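Local coordinates for protein luciferase-like monooxygenase (Streptomyces bottropensis, PDB 7BIP) that probably acts as a monooxygenase of the bacterial luciferase-like family in the biosynthesis of the tricyclic aromatic polyketide rishirilide, at residues A93-D96 against R102-V105; E24-A29 against A65-R70; F3-F8 against R337-F342; D56-L61 against A89-M94; L35-V40 against H345-Y350. One frame throughout, in Å; residues are numbered along the deposited sequence.

Interaction 1. Residues A93-D96 against R102-V105; sequences AMLD and RLDV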
# COMPACT_ATOMS: atom_id res chain seq x y z
N ALA A 93 4.67 -3.71 8.17
CA ALA A 93 5.71 -4.73 8.18
C ALA A 93 6.13 -5.12 6.76
O ALA A 93 7.33 -5.30 6.49
CB ALA A 93 5.25 -5.96 8.98
N MET A 94 5.17 -5.22 5.83
CA MET A 94 5.55 -5.45 4.43
C MET A 94 6.45 -4.33 3.92
O MET A 94 7.48 -4.58 3.28
CB MET A 94 4.31 -5.56 3.55
CG MET A 94 3.43 -6.78 3.79
SD MET A 94 1.99 -6.70 2.69
CE MET A 94 2.70 -7.09 1.08
N LEU A 95 6.08 -3.09 4.20
CA LEU A 95 6.85 -1.95 3.72
C LEU A 95 8.25 -1.93 4.33
O LEU A 95 9.23 -1.62 3.64
CB LEU A 95 6.10 -0.65 4.03
CG LEU A 95 6.86 0.64 3.72
CD1 LEU A 95 7.29 0.65 2.25
CD2 LEU A 95 5.94 1.82 4.03
N ASP A 96 8.37 -2.24 5.63
CA ASP A 96 9.68 -2.33 6.26
C ASP A 96 10.58 -3.30 5.50
O ASP A 96 11.73 -2.99 5.18
CB ASP A 96 9.52 -2.75 7.72
CG ASP A 96 10.77 -2.50 8.55
OD1 ASP A 96 11.55 -1.58 8.21
OD2 ASP A 96 10.97 -3.21 9.56
N ARG A 102 14.21 0.76 6.06
CA ARG A 102 14.32 2.21 5.97
C ARG A 102 13.08 2.94 6.47
O ARG A 102 13.00 4.17 6.32
CB ARG A 102 14.61 2.63 4.52
CG ARG A 102 16.01 2.23 4.02
CD ARG A 102 16.24 2.72 2.59
NE ARG A 102 15.50 1.94 1.59
CZ ARG A 102 14.95 2.46 0.49
NH1 ARG A 102 15.04 3.76 0.25
NH2 ARG A 102 14.32 1.67 -0.37
N LEU A 103 12.13 2.24 7.08
CA LEU A 103 10.85 2.82 7.46
C LEU A 103 10.87 3.38 8.88
O LEU A 103 11.36 2.73 9.81
CB LEU A 103 9.75 1.75 7.36
CG LEU A 103 8.33 2.12 7.80
CD1 LEU A 103 7.75 3.19 6.89
CD2 LEU A 103 7.45 0.89 7.77
N ASP A 104 10.32 4.59 9.05
CA ASP A 104 9.97 5.15 10.34
C ASP A 104 8.48 5.47 10.32
O ASP A 104 7.98 6.00 9.32
CB ASP A 104 10.77 6.44 10.64
CG ASP A 104 12.26 6.27 10.44
OD1 ASP A 104 12.83 5.31 11.00
OD2 ASP A 104 12.87 7.07 9.71
N VAL A 105 7.77 5.15 11.41
CA VAL A 105 6.30 5.20 11.38
C VAL A 105 5.82 6.29 12.34
O VAL A 105 5.80 6.10 13.57
CB VAL A 105 5.67 3.86 11.72
CG1 VAL A 105 4.15 3.98 11.58
CG2 VAL A 105 6.20 2.78 10.78
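The flat group that meets its partner here is the carboxylate of Asp96: its OD1 comes up to Leu103 CB at 3.9 Å, an apolar neighbour, while the backbone nitrogens of Arg102 and Leu103 stay too far off to bond. What grips the acid is Gln166, whose NE2 hydrogen-bonds both OD1 and the backbone O of Leu103 and thereby ties helix to strand; OD2 receives a weak bond from Trp165 N. The other flat group, the guanidinium of Arg102, turns to different partners, among them the backbone O of Val71.

The rest is apolar. Leu95 and Leu103 cross at about a right angle, with Leu95 CD2 3.7 Å from Leu103 CD1. The second branch of Leu103 fills in beside the helix backbone, CD2 lying 3.9 Å from Asp96 N. With chi1 at 176°, Leu103 carries CG away from its own backbone N, and the fork of its methyls meets the helix. Leu61 and Ala62 of helix 57-67 close over Leu95. Strand 72-78, helix 85-98 and strand 103-107 form a right-handed beta-alpha-beta unit, the repeating element of the TIM barrel, and this contact packs its helix onto its second strand.

Interaction 2. Residues E24-A29 against A65-R70; sequences ESLRLA and AARTRR. With EDO (1,2-ethanediol), chain F.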
# COMPACT_ATOMS: atom_id res chain seq x y z
N GLU A 24 5.26 12.88 -10.66
CA GLU A 24 6.14 13.93 -10.17
C GLU A 24 6.62 13.63 -8.76
O GLU A 24 7.80 13.83 -8.44
CB GLU A 24 5.42 15.28 -10.24
CG GLU A 24 5.23 15.76 -11.68
CD GLU A 24 4.48 17.07 -11.77
OE1 GLU A 24 4.08 17.60 -10.72
OE2 GLU A 24 4.29 17.56 -12.90
N SER A 25 5.72 13.15 -7.89
CA SER A 25 6.13 12.87 -6.52
C SER A 25 7.16 11.75 -6.46
O SER A 25 8.09 11.81 -5.65
CB SER A 25 4.91 12.53 -5.67
OG SER A 25 4.25 13.72 -5.30
N LEU A 26 6.99 10.70 -7.27
CA LEU A 26 7.99 9.64 -7.27
C LEU A 26 9.34 10.14 -7.79
O LEU A 26 10.40 9.72 -7.31
CB LEU A 26 7.52 8.44 -8.10
CG LEU A 26 6.42 7.60 -7.43
CD1 LEU A 26 5.84 6.59 -8.42
CD2 LEU A 26 6.94 6.89 -6.19
N ARG A 27 9.33 11.06 -8.76
CA ARG A 27 10.59 11.61 -9.24
C ARG A 27 11.26 12.48 -8.18
O ARG A 27 12.49 12.48 -8.06
CB ARG A 27 10.36 12.41 -10.53
CG ARG A 27 11.60 13.07 -11.12
CD ARG A 27 12.76 12.09 -11.27
NE ARG A 27 14.02 12.79 -11.51
CZ ARG A 27 15.22 12.30 -11.22
NH1 ARG A 27 15.33 11.10 -10.67
NH2 ARG A 27 16.30 13.02 -11.47
N LEU A 28 10.46 13.22 -7.38
CA LEU A 28 11.05 13.98 -6.28
C LEU A 28 11.62 13.05 -5.21
O LEU A 28 12.65 13.37 -4.59
CB LEU A 28 10.01 14.93 -5.66
CG LEU A 28 9.53 16.03 -6.61
CD1 LEU A 28 8.31 16.73 -6.07
CD2 LEU A 28 10.64 17.05 -6.88
N ALA A 29 10.96 11.92 -4.96
CA ALA A 29 11.53 10.92 -4.07
C ALA A 29 12.87 10.40 -4.60
O ALA A 29 13.82 10.23 -3.83
CB ALA A 29 10.54 9.77 -3.89
N ALA A 65 9.89 3.63 -1.97
CA ALA A 65 10.95 2.72 -1.53
C ALA A 65 11.54 1.96 -2.70
O ALA A 65 12.76 1.82 -2.82
CB ALA A 65 10.39 1.74 -0.50
N ALA A 66 10.67 1.45 -3.58
CA ALA A 66 11.14 0.64 -4.70
C ALA A 66 11.96 1.46 -5.69
O ALA A 66 12.80 0.89 -6.39
CB ALA A 66 9.94 -0.00 -5.39
N ARG A 67 11.73 2.78 -5.76
CA ARG A 67 12.50 3.66 -6.64
C ARG A 67 13.81 4.16 -6.03
O ARG A 67 14.58 4.82 -6.74
CB ARG A 67 11.65 4.87 -7.05
CG ARG A 67 10.43 4.56 -7.92
CD ARG A 67 10.84 4.28 -9.36
NE ARG A 67 9.67 4.17 -10.23
CZ ARG A 67 9.00 5.21 -10.72
NH1 ARG A 67 9.39 6.45 -10.45
NH2 ARG A 67 7.93 5.01 -11.50
N THR A 68 14.09 3.86 -4.76
CA THR A 68 15.20 4.48 -4.05
C THR A 68 16.04 3.42 -3.35
O THR A 68 15.64 2.26 -3.21
CB THR A 68 14.70 5.51 -3.03
OG1 THR A 68 13.76 4.88 -2.14
CG2 THR A 68 13.99 6.70 -3.73
N ARG A 69 17.22 3.83 -2.89
CA ARG A 69 18.11 2.91 -2.19
C ARG A 69 18.50 3.34 -0.79
O ARG A 69 18.74 2.47 0.05
CB ARG A 69 19.39 2.68 -3.01
CG ARG A 69 19.16 1.96 -4.33
CD ARG A 69 20.42 1.94 -5.19
NE ARG A 69 20.16 2.40 -6.55
CZ ARG A 69 21.10 2.83 -7.39
NH1 ARG A 69 20.77 3.22 -8.62
NH2 ARG A 69 22.37 2.88 -7.00
N ARG A 70 18.57 4.64 -0.49
CA ARG A 70 19.12 5.02 0.81
C ARG A 70 18.22 5.93 1.63
O ARG A 70 18.26 5.90 2.87
CB ARG A 70 20.49 5.68 0.63
CG ARG A 70 20.49 6.94 -0.19
CD ARG A 70 21.84 7.63 -0.12
NE ARG A 70 21.92 8.79 -0.99
CZ ARG A 70 23.06 9.36 -1.37
NH1 ARG A 70 24.22 8.88 -0.93
NH2 ARG A 70 23.05 10.42 -2.17
C1 EDO F . 16.00 -0.16 -7.36
O1 EDO F . 16.82 -1.18 -6.80
C2 EDO F . 16.26 1.14 -6.61
O2 EDO F . 16.97 2.03 -7.47
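Thr68, whose CG2 rests 3.5 Å from the backbone O of Ala29, has its OG1 in two hydrogen bonds, one given to Ala64 O, in the last turn of helix 57-67, and one taken from Arg102 NH1. With chi1 at 55°, OG1 sits between the backbone N and the carbonyl carbon, and this rotation leaves CG2 as the branch that reaches helix 18-35.

Arg67 makes the other half of the contact. Its chain bends at chi2 (-76°) and lays the guanidinium against Leu26, the two side chains crossing at about a right angle. Leu26 CD1 lies over one face of the flat group, 4.0 Å from Arg67 NH2, while Leu26 CB comes within 3.6 Å of Arg67 NH1. Its nitrogens have partners as well: NH1 forms a salt bridge with Glu30, and NE bonds to Ala66 O of the second subunit, while Arg67 NE of that subunit bonds to Ala66 O here. A leucine in its place would probably leave Glu30 without its mate and Ala66 O of the second subunit without its donor.

A 1,2-ethanediol, probably from the crystallisation liquor, lies at the guanidinium edge of Arg69, where Arg69 NE makes a weak bond to its O2 at 3.3 Å.

Helix 18-35 and helix 57-67 are consecutive helices of the barrel's outer layer. Phe60 and Ala63 extend the contact along Leu26, Ala64 meets Ala29, and Ile98 of the second subunit also packs on Leu26.

Interaction 3. Residues F3-F8 against R337-F342; sequences FGINLF and RTMRLF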
# COMPACT_ATOMS: atom_id res chain seq x y z
N PHE A 3 17.50 16.53 7.37
CA PHE A 3 16.55 17.16 6.45
C PHE A 3 16.06 16.14 5.44
O PHE A 3 16.86 15.58 4.69
CB PHE A 3 17.17 18.35 5.70
CG PHE A 3 17.75 19.40 6.60
CD1 PHE A 3 16.96 20.43 7.10
CD2 PHE A 3 19.09 19.35 6.96
CE1 PHE A 3 17.51 21.40 7.94
CE2 PHE A 3 19.63 20.31 7.81
CZ PHE A 3 18.84 21.33 8.30
N GLY A 4 14.75 15.93 5.41
CA GLY A 4 14.12 15.15 4.36
C GLY A 4 13.07 15.97 3.66
O GLY A 4 12.96 17.19 3.89
N ILE A 5 12.28 15.35 2.79
CA ILE A 5 11.23 16.08 2.10
C ILE A 5 9.89 15.48 2.47
O ILE A 5 9.77 14.28 2.73
CB ILE A 5 11.39 16.10 0.57
CG1 ILE A 5 11.34 14.67 0.02
CG2 ILE A 5 12.69 16.84 0.17
CD1 ILE A 5 11.06 14.60 -1.49
N ASN A 6 8.88 16.34 2.51
CA ASN A 6 7.50 15.94 2.75
C ASN A 6 6.72 16.20 1.48
O ASN A 6 6.92 17.23 0.81
CB ASN A 6 6.92 16.74 3.93
CG ASN A 6 5.67 16.10 4.51
OD1 ASN A 6 5.07 15.21 3.91
ND2 ASN A 6 5.26 16.58 5.68
N LEU A 7 5.87 15.26 1.11
CA LEU A 7 5.09 15.32 -0.13
C LEU A 7 3.61 15.32 0.24
O LEU A 7 2.89 14.34 0.07
CB LEU A 7 5.46 14.15 -1.07
CG LEU A 7 6.89 14.24 -1.60
CD1 LEU A 7 7.32 12.96 -2.34
CD2 LEU A 7 7.10 15.49 -2.49
N PHE A 8 3.17 16.45 0.78
CA PHE A 8 1.79 16.63 1.22
C PHE A 8 1.02 17.21 0.06
O PHE A 8 1.26 18.37 -0.31
CB PHE A 8 1.77 17.57 2.42
CG PHE A 8 0.45 17.67 3.14
CD1 PHE A 8 0.41 17.54 4.53
CD2 PHE A 8 -0.73 17.95 2.48
CE1 PHE A 8 -0.79 17.64 5.22
CE2 PHE A 8 -1.93 18.06 3.17
CZ PHE A 8 -1.95 17.91 4.54
N ARG A 337 13.87 22.47 -8.16
CA ARG A 337 14.83 23.55 -7.93
C ARG A 337 15.03 23.79 -6.44
O ARG A 337 16.17 23.95 -5.99
CB ARG A 337 14.35 24.84 -8.61
CG ARG A 337 15.22 26.05 -8.26
CD ARG A 337 14.79 27.29 -9.05
NE ARG A 337 13.49 27.78 -8.63
CZ ARG A 337 12.91 28.87 -9.12
NH1 ARG A 337 13.54 29.58 -10.06
NH2 ARG A 337 11.72 29.24 -8.68
N THR A 338 13.94 23.79 -5.67
CA THR A 338 14.05 23.94 -4.22
C THR A 338 14.96 22.87 -3.65
O THR A 338 15.85 23.16 -2.84
CB THR A 338 12.66 23.84 -3.57
OG1 THR A 338 11.89 25.01 -3.90
CG2 THR A 338 12.78 23.74 -2.05
N MET A 339 14.76 21.61 -4.07
CA MET A 339 15.57 20.53 -3.52
C MET A 339 17.02 20.66 -3.96
O MET A 339 17.93 20.44 -3.15
CB MET A 339 14.98 19.18 -3.93
CG MET A 339 13.66 18.89 -3.24
SD MET A 339 12.92 17.40 -3.91
CE MET A 339 14.11 16.16 -3.42
N ARG A 340 17.26 21.01 -5.22
CA ARG A 340 18.63 21.14 -5.71
C ARG A 340 19.36 22.28 -5.01
O ARG A 340 20.54 22.13 -4.66
CB ARG A 340 18.64 21.34 -7.23
CG ARG A 340 18.23 20.09 -7.99
CD ARG A 340 18.63 20.12 -9.45
NE ARG A 340 18.34 18.84 -10.09
CZ ARG A 340 17.27 18.62 -10.85
NH1 ARG A 340 16.40 19.60 -11.07
NH2 ARG A 340 17.07 17.42 -11.39
N LEU A 341 18.69 23.42 -4.79
CA LEU A 341 19.35 24.52 -4.10
C LEU A 341 19.64 24.17 -2.64
O LEU A 341 20.70 24.50 -2.11
CB LEU A 341 18.49 25.79 -4.19
CG LEU A 341 18.46 26.49 -5.55
CD1 LEU A 341 17.41 27.61 -5.54
CD2 LEU A 341 19.83 27.04 -5.93
N PHE A 342 18.70 23.48 -1.99
CA PHE A 342 18.93 23.07 -0.61
C PHE A 342 20.10 22.11 -0.53
O PHE A 342 20.94 22.22 0.36
CB PHE A 342 17.66 22.43 -0.03
CG PHE A 342 17.64 22.39 1.47
CD1 PHE A 342 16.93 23.33 2.20
CD2 PHE A 342 18.36 21.42 2.16
CE1 PHE A 342 16.92 23.29 3.58
CE2 PHE A 342 18.34 21.38 3.55
CZ PHE A 342 17.63 22.33 4.25
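Phe3 and Phe342 bring their rings together obliquely, centroids 5.0 Å apart and planes at 59°, a geometry that is neither a stack nor a T. Phe342 CZ stands above one face of the Phe3 ring, off-centre and 3.5 Å from Phe3 CD1, and its neighbour CE2 lies 3.7 Å from Phe3 CG. In this way the far end of the Phe342 ring rides over the CG-CD1 side of the Phe3 ring, toward its rim. Phe342 reaches it because its CG points back opposite the backbone N (chi1 -161°), which swings the ring toward the strand.

One helical turn earlier, Met339 meets Ile5. The thioether bends at chi3 (65°) and brings Met339 CE 3.9 Å from Ile5 CG2 and equally close to Ile5 CD1. No hydrogen bond joins the two segments; the contact is apolar.

Further out, Tyr350 meets the Phe3 ring edge-to-face and Ile321 touches it as well. Leu236 and Leu323 touch Phe342, and Ala32 packs against both Ile5 and Met339. Replacing Phe3 by alanine would probably open a gap beside Phe342 and rob Tyr350 of its ring partner.

Strand 2-6 runs parallel between strands 39-42 and 320-324, where the first strand of the barrel meets the last and closes the cylinder. Helix 332-345, which follows strand 320-324 in the chain, covers this junction from outside, with helix 18-35 beside it.

Interaction 4. Residues D56-L61 against A89-M94; sequences DPVTFL and AGKLAM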
# COMPACT_ATOMS: atom_id res chain seq x y z
N ASP A 56 -3.76 6.73 1.57
CA ASP A 56 -2.99 5.60 2.09
C ASP A 56 -1.50 5.87 1.85
O ASP A 56 -0.96 5.55 0.78
CB ASP A 56 -3.41 4.29 1.42
CG ASP A 56 -2.91 3.07 2.15
OD1 ASP A 56 -3.51 2.71 3.19
OD2 ASP A 56 -1.93 2.47 1.69
N PRO A 57 -0.82 6.48 2.83
CA PRO A 57 0.60 6.81 2.63
C PRO A 57 1.47 5.59 2.36
O PRO A 57 2.46 5.70 1.64
CB PRO A 57 0.99 7.49 3.95
CG PRO A 57 -0.05 7.01 4.93
CD PRO A 57 -1.31 6.93 4.14
N VAL A 58 1.12 4.44 2.94
CA VAL A 58 1.93 3.24 2.73
C VAL A 58 2.00 2.89 1.24
O VAL A 58 3.03 2.40 0.76
CB VAL A 58 1.38 2.07 3.57
CG1 VAL A 58 2.01 0.74 3.17
CG2 VAL A 58 1.61 2.36 5.04
N THR A 59 0.90 3.10 0.50
CA THR A 59 0.89 2.75 -0.93
C THR A 59 1.88 3.60 -1.70
O THR A 59 2.65 3.08 -2.52
CB THR A 59 -0.53 2.90 -1.51
OG1 THR A 59 -1.41 1.99 -0.86
CG2 THR A 59 -0.54 2.61 -3.01
N PHE A 60 1.91 4.91 -1.43
CA PHE A 60 2.92 5.75 -2.06
C PHE A 60 4.32 5.38 -1.59
O PHE A 60 5.26 5.30 -2.39
CB PHE A 60 2.66 7.23 -1.78
CG PHE A 60 3.78 8.10 -2.28
CD1 PHE A 60 3.86 8.42 -3.62
CD2 PHE A 60 4.78 8.55 -1.42
CE1 PHE A 60 4.90 9.19 -4.13
CE2 PHE A 60 5.83 9.33 -1.91
CZ PHE A 60 5.89 9.65 -3.27
N LEU A 61 4.50 5.21 -0.27
CA LEU A 61 5.85 4.99 0.23
C LEU A 61 6.44 3.64 -0.23
O LEU A 61 7.65 3.52 -0.33
CB LEU A 61 5.87 5.09 1.76
CG LEU A 61 5.58 6.49 2.30
CD1 LEU A 61 5.36 6.42 3.81
CD2 LEU A 61 6.70 7.49 1.94
N ALA A 89 -0.50 -2.93 11.16
CA ALA A 89 0.75 -3.61 11.48
C ALA A 89 1.24 -4.42 10.28
O ALA A 89 2.44 -4.40 9.97
CB ALA A 89 0.56 -4.53 12.69
N GLY A 90 0.33 -5.11 9.60
CA GLY A 90 0.73 -5.97 8.49
C GLY A 90 1.29 -5.19 7.31
O GLY A 90 2.35 -5.53 6.79
N LYS A 91 0.58 -4.13 6.87
CA LYS A 91 1.08 -3.41 5.69
C LYS A 91 2.38 -2.68 6.01
O LYS A 91 3.27 -2.61 5.15
CB LYS A 91 0.03 -2.44 5.14
CG LYS A 91 -0.25 -1.20 5.99
CD LYS A 91 -1.22 -0.25 5.26
CE LYS A 91 -2.61 -0.85 5.15
NZ LYS A 91 -3.60 0.21 4.77
N LEU A 92 2.53 -2.19 7.24
CA LEU A 92 3.77 -1.51 7.58
C LEU A 92 4.93 -2.49 7.69
O LEU A 92 6.07 -2.16 7.34
CB LEU A 92 3.61 -0.73 8.88
CG LEU A 92 2.74 0.53 8.80
CD1 LEU A 92 2.40 0.97 10.21
CD2 LEU A 92 3.42 1.65 7.99
N ALA A 93 4.67 -3.71 8.17
CA ALA A 93 5.71 -4.73 8.18
C ALA A 93 6.13 -5.12 6.76
O ALA A 93 7.33 -5.30 6.49
CB ALA A 93 5.25 -5.96 8.98
N MET A 94 5.17 -5.22 5.83
CA MET A 94 5.55 -5.45 4.43
C MET A 94 6.45 -4.33 3.92
O MET A 94 7.48 -4.58 3.28
CB MET A 94 4.31 -5.56 3.55
CG MET A 94 3.43 -6.78 3.79
SD MET A 94 1.99 -6.70 2.69
CE MET A 94 2.70 -7.09 1.08
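Asp56 and Lys91 approach from opposite directions, one from the N-cap of helix 57-67, the other from helix 85-98, and meet in a salt bridge: Lys91 NZ donates to Asp56 OD1 at 3.0 Å, and OD1 accepts with its syn lone pair, on the side of the other oxygen. That other oxygen faces home. Asp56 OD2 takes a 2.6 Å bond from Thr59 OG1, which arrives on the anti side and 31° out of the carboxylate plane, together with a weak capping bond from Thr59 N. Two sound bonds and a weak one limit the rotation of the carboxylate, and the positive end of the helix would probably favour its charged form.

Val58 lies alongside the lysine chain. Lys91 sets out with CG between its backbone N and carbonyl carbon (chi1 71°) and bends at chi3, a course that runs its methylenes past the valine; Lys91 CD passes 3.9 Å from Val58 CG2. Leu92 approaches the same methyl at about a right angle, its CD2 3.5 Å from Val58 CG2. Val58 thus touches both the aliphatic part of a charged chain and a purely apolar one.

All this borders the second subunit. Lys91 of that subunit brings its NZ close to NZ here, and Asp56 of the second subunit packs on Lys91, so the acids probably offset the paired positive charges. Val58 also touches Thr59 of the second subunit. Neighbouring barrel helices pairing across a dimer axis, as 57-67 and 85-98 do, recall the subunit interface of bacterial luciferase.

Interaction 5. Residues L35-V40 against H345-Y350; sequences LGFHHV and HLLPHY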
# COMPACT_ATOMS: atom_id res chain seq x y z
N LEU A 35 20.24 13.25 -4.16
CA LEU A 35 20.87 14.45 -3.61
C LEU A 35 21.32 14.28 -2.16
O LEU A 35 22.00 15.17 -1.64
CB LEU A 35 19.92 15.65 -3.70
CG LEU A 35 19.58 16.15 -5.11
CD1 LEU A 35 18.57 17.29 -5.04
CD2 LEU A 35 20.85 16.59 -5.84
N GLY A 36 20.97 13.18 -1.50
CA GLY A 36 21.46 12.92 -0.16
C GLY A 36 20.56 13.38 0.96
O GLY A 36 21.03 13.55 2.09
N PHE A 37 19.27 13.60 0.69
CA PHE A 37 18.33 13.92 1.74
C PHE A 37 18.10 12.72 2.66
O PHE A 37 18.38 11.57 2.30
CB PHE A 37 17.00 14.40 1.13
CG PHE A 37 17.07 15.80 0.58
CD1 PHE A 37 16.78 16.88 1.39
CD2 PHE A 37 17.44 16.02 -0.75
CE1 PHE A 37 16.84 18.18 0.90
CE2 PHE A 37 17.51 17.34 -1.25
CZ PHE A 37 17.21 18.41 -0.42
N HIS A 38 17.60 13.01 3.86
CA HIS A 38 17.50 11.98 4.90
C HIS A 38 16.29 11.07 4.69
O HIS A 38 16.39 9.86 4.94
CB HIS A 38 17.44 12.66 6.27
CG HIS A 38 17.16 11.73 7.41
ND1 HIS A 38 15.93 11.64 8.03
CD2 HIS A 38 17.97 10.84 8.04
CE1 HIS A 38 15.99 10.75 8.99
NE2 HIS A 38 17.21 10.24 9.02
N HIS A 39 15.16 11.60 4.24
CA HIS A 39 13.94 10.81 4.19
C HIS A 39 12.97 11.40 3.16
O HIS A 39 13.16 12.52 2.68
CB HIS A 39 13.26 10.74 5.56
CG HIS A 39 12.74 12.06 6.05
ND1 HIS A 39 13.41 12.81 6.98
CD2 HIS A 39 11.62 12.75 5.73
CE1 HIS A 39 12.73 13.92 7.22
NE2 HIS A 39 11.64 13.90 6.48
N VAL A 40 11.94 10.62 2.86
CA VAL A 40 10.75 11.04 2.11
C VAL A 40 9.54 10.75 2.99
O VAL A 40 9.37 9.62 3.47
CB VAL A 40 10.63 10.30 0.76
CG1 VAL A 40 9.32 10.67 0.07
CG2 VAL A 40 11.82 10.63 -0.15
N HIS A 345 23.54 24.12 -1.26
CA HIS A 345 23.93 25.24 -0.43
C HIS A 345 23.75 25.01 1.06
O HIS A 345 24.39 25.71 1.86
CB HIS A 345 23.14 26.49 -0.84
CG HIS A 345 23.48 26.98 -2.21
ND1 HIS A 345 22.66 26.75 -3.30
CD2 HIS A 345 24.55 27.66 -2.68
CE1 HIS A 345 23.21 27.29 -4.38
NE2 HIS A 345 24.36 27.84 -4.03
N LEU A 346 22.92 24.06 1.47
CA LEU A 346 22.57 23.92 2.88
C LEU A 346 22.93 22.55 3.44
O LEU A 346 23.53 22.47 4.52
CB LEU A 346 21.07 24.19 3.07
CG LEU A 346 20.75 25.66 2.79
CD1 LEU A 346 19.27 25.91 2.69
CD2 LEU A 346 21.36 26.51 3.88
N LEU A 347 22.57 21.48 2.74
CA LEU A 347 22.89 20.14 3.21
C LEU A 347 24.34 19.94 3.64
O LEU A 347 24.56 19.32 4.69
CB LEU A 347 22.52 19.11 2.13
CG LEU A 347 21.14 18.47 2.20
CD1 LEU A 347 21.08 17.31 1.20
CD2 LEU A 347 20.82 17.99 3.61
N PRO A 348 25.36 20.41 2.90
CA PRO A 348 26.74 20.14 3.34
C PRO A 348 27.08 20.73 4.70
O PRO A 348 27.89 20.14 5.43
CB PRO A 348 27.59 20.78 2.24
CG PRO A 348 26.72 20.75 1.04
CD PRO A 348 25.34 21.04 1.57
N HIS A 349 26.49 21.86 5.07
CA HIS A 349 26.86 22.53 6.31
C HIS A 349 26.23 21.91 7.55
O HIS A 349 26.67 22.21 8.67
CB HIS A 349 26.51 24.02 6.23
CG HIS A 349 27.00 24.69 4.98
ND1 HIS A 349 26.62 24.28 3.71
CD2 HIS A 349 27.86 25.72 4.80
CE1 HIS A 349 27.22 25.04 2.81
NE2 HIS A 349 27.97 25.92 3.44
N TYR A 350 25.22 21.06 7.41
CA TYR A 350 24.63 20.37 8.54
C TYR A 350 24.99 18.89 8.59
O TYR A 350 24.63 18.20 9.55
CB TYR A 350 23.10 20.55 8.55
CG TYR A 350 22.68 22.01 8.63
CD1 TYR A 350 22.63 22.67 9.86
CD2 TYR A 350 22.36 22.72 7.49
CE1 TYR A 350 22.26 24.01 9.94
CE2 TYR A 350 21.99 24.06 7.56
CZ TYR A 350 21.94 24.70 8.78
OH TYR A 350 21.57 26.03 8.84
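Leu347 reaches from the C-terminal tail onto the Schellman motif that ends helix 18-35, just where the chain turns into strand 39-42 of the TIM barrel. Gly36 makes the turn with a positive phi of 94°. A side chain there would press against the carbonyl O of the residue before, so glycine is called for.

The aromatic interaction is a CH-pi contact: Leu347 CD1 sits squarely over the Phe37 ring, 4.1 Å from the centroid and exactly along the ring normal. Leu35 CD1 lies in plane at the edge of that ring. Met339, Ala343 and Leu323 also pack on Phe37, which places it against both helix 332-345 and strand 320-324.

Van der Waals contacts to the backbone add to this. Leu347 CD1 also approaches Leu35 O at 3.7 Å and Gly36 O at 3.9 Å, so one branch of one leucine carries nearly the whole contact. Its CB points toward the turn, but chi1 of -94° is away from a staggered angle, which suggests a side chain adjusted to fit.

Polar bonds stay within each segment or go outside the pair. Tyr350 OH hydrogen-bonds Asp310 OD1, His38 NE2 bonds to Glu226 and His39 NE2 to Ser322 OG. Between the two imidazoles, edge to edge and in plane, His38 ND1 and His39 ND1 are joined by a hydrogen bond 3.0 Å long, and either may be the donor.

Interactions 1 to 4 are buried, whereas interaction 5 lies nearer the surface and covers the least area. Interactions 1 and 4 share helix 85-98, one packing it on a strand and the other on helix 57-67, which interaction 2 also uses. Arg102 of interaction 1 reaches into interaction 2 by bonding Ala65 O. Interactions 3 and 5 meet through the parallel strands 2-6 and 39-42, with Phe3 O bonded to His38 N. Chemistry follows place: interactions 3 and 5, which no other chain touches, rest on rings and methyls, while interactions 2 and 4, beside the second subunit, add charged groups; Arg67 bonds into both chains, whereas Lys91 pairs with Asp56 of its own chain.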